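Local coordinates for protein alpha,alpha-trehalose-phosphate synthase (UDP-forming) (Burkholderia xenovorans, PDB 5V0T) that belongs to glycosyltransferase family 20 and has the two-domain GT-B fold, at residues 440-443 / 444-448. Numbering follows the deposited sequence.
Sequences ARHR and DMMVQ
His442 and Met446, one helical turn apart on helix 435-451, illustrate an i to i+4 pair on the buried side of an amphipathic helix. The thioether chain lies obliquely over the imidazole: Met446 CG sits 3.7 Å from the centroid of the His442 ring, 23° off its normal, a CH-pi contact displaced toward the CE1-NE2 rim, while SD stands farther off at a slant. With CG of His442 anti to the backbone N (chi1 179°), the ring stands outward from the helix and leans toward the following turn; the bend of Met446 at chi2 (-58°) turns SD aside, leaving CG over the ring, and the methyl leads away. His442 also touches Gln389 and Pro394, its NE2 makes a weak hydrogen bond to the carbonyl of Val386, and Met446 meets Pro243 and Asp244 at helix 243-252.

Met445 shares this buried side, its CG 3.4 Å from Arg441 O, and reaches Leu409. Arg441 extends along the flank, salt-bridged through NE to Glu437 and hydrogen-bonded through NH1 to the carbonyl of Gly411.

The other side is loose. Arg443, Asp444 and Val447 face solvent; Arg443 NE is 5.6 Å from Asp444 OD1, too far for the charged atoms to touch, and any attraction is probably weak.

Beneath both sides runs regular alpha-helical bonding, from Asp444 N to Ala440 O at 3.1 Å through to Val447 N to Arg443 O at 3.1 Å. The chemistry thus implies a backbone bonded alike on both sides, with neighbours met by thioether and imidazole on the buried side while the Arg441 guanidinium ties the flank to Gly411.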
loop_
_atom_site.group_PDB
_atom_site.type_symbol
_atom_site.label_atom_id
_atom_site.label_comp_id
_atom_site.label_asym_id
_atom_site.label_seq_id
_atom_site.Cartn_x
_atom_site.Cartn_y
_atom_site.Cartn_z
ATOM N N ALA A 440 -3.812 2.758 26.627
ATOM C CA ALA A 440 -2.580 1.972 26.684
ATOM C C ALA A 440 -2.187 1.448 25.303
ATOM O O ALA A 440 -1.016 1.531 24.913
ATOM C CB ALA A 440 -2.741 0.814 27.679
ATOM N N ARG A 441 -3.153 0.939 24.536
ATOM C CA ARG A 441 -2.838 0.428 23.201
ATOM C C ARG A 441 -2.384 1.554 22.282
ATOM O O ARG A 441 -1.398 1.414 21.551
ATOM C CB ARG A 441 -4.054 -0.289 22.600
ATOM C CG ARG A 441 -4.427 -1.597 23.293
ATOM C CD ARG A 441 -5.832 -2.052 22.867
ATOM N NE ARG A 441 -6.154 -3.384 23.379
ATOM C CZ ARG A 441 -5.858 -4.525 22.757
ATOM N NH1 ARG A 441 -5.241 -4.509 21.586
ATOM N NH2 ARG A 441 -6.183 -5.687 23.310
ATOM N N HIS A 442 -3.102 2.681 22.305
ATOM C CA HIS A 442 -2.730 3.816 21.472
ATOM C C HIS A 442 -1.343 4.333 21.829
ATOM O O HIS A 442 -0.538 4.641 20.941
ATOM C CB HIS A 442 -3.765 4.927 21.621
ATOM C CG HIS A 442 -3.449 6.149 20.822
ATOM N ND1 HIS A 442 -3.032 7.327 21.405
ATOM C CD2 HIS A 442 -3.491 6.381 19.489
ATOM C CE1 HIS A 442 -2.833 8.232 20.463
ATOM N NE2 HIS A 442 -3.104 7.683 19.292
ATOM N N ARG A 443 -1.049 4.432 23.127
ATOM C CA ARG A 443 0.255 4.912 23.565
ATOM C C ARG A 443 1.373 4.031 23.020
ATOM O O ARG A 443 2.346 4.526 22.440
ATOM C CB ARG A 443 0.292 4.963 25.093
ATOM C CG ARG A 443 1.189 6.015 25.681
ATOM C CD ARG A 443 0.624 6.473 27.025
ATOM N NE ARG A 443 0.110 5.354 27.813
ATOM C CZ ARG A 443 -1.014 5.392 28.524
ATOM N NH1 ARG A 443 -1.759 6.494 28.541
ATOM N NH2 ARG A 443 -1.399 4.323 29.208
ATOM N N ASP A 444 1.244 2.716 23.186
ATOM C CA ASP A 444 2.275 1.810 22.687
ATOM C C ASP A 444 2.457 1.954 21.184
ATOM O O ASP A 444 3.586 1.962 20.686
ATOM C CB ASP A 444 1.931 0.358 23.028
ATOM C CG ASP A 444 1.809 0.118 24.522
ATOM O OD1 ASP A 444 2.380 0.911 25.309
ATOM O OD2 ASP A 444 1.143 -0.870 24.904
ATOM N N MET A 445 1.361 2.065 20.439
ATOM C CA MET A 445 1.504 2.141 18.993
ATOM C C MET A 445 2.139 3.459 18.567
ATOM O O MET A 445 2.937 3.484 17.624
ATOM C CB MET A 445 0.153 1.933 18.321
ATOM C CG MET A 445 -0.331 0.497 18.452
ATOM S SD MET A 445 -1.787 0.136 17.467
ATOM C CE MET A 445 -3.076 0.942 18.407
ATOM N N MET A 446 1.813 4.559 19.254
ATOM C CA MET A 446 2.406 5.846 18.903
ATOM C C MET A 446 3.918 5.825 19.105
ATOM O O MET A 446 4.667 6.396 18.302
ATOM C CB MET A 446 1.766 6.974 19.724
ATOM C CG MET A 446 0.351 7.323 19.245
ATOM S SD MET A 446 0.221 7.836 17.501
ATOM C CE MET A 446 0.790 9.537 17.588
ATOM N N VAL A 447 4.384 5.183 20.176
ATOM C CA VAL A 447 5.823 5.020 20.373
ATOM C C VAL A 447 6.438 4.299 19.177
ATOM O O VAL A 447 7.443 4.745 18.610
ATOM C CB VAL A 447 6.104 4.282 21.692
ATOM C CG1 VAL A 447 7.581 3.938 21.810
ATOM C CG2 VAL A 447 5.658 5.147 22.870
ATOM N N GLN A 448 5.820 3.187 18.758
ATOM C CA GLN A 448 6.329 2.427 17.617
ATOM C C GLN A 448 6.357 3.287 16.360
ATOM O O GLN A 448 7.373 3.355 15.659
ATOM C CB GLN A 448 5.467 1.180 17.399
ATOM C CG GLN A 448 6.080 0.109 16.493
ATOM C CD GLN A 448 6.219 0.536 15.031
ATOM O OE1 GLN A 448 5.318 1.167 14.465
ATOM N NE2 GLN A 448 7.356 0.193 14.413
#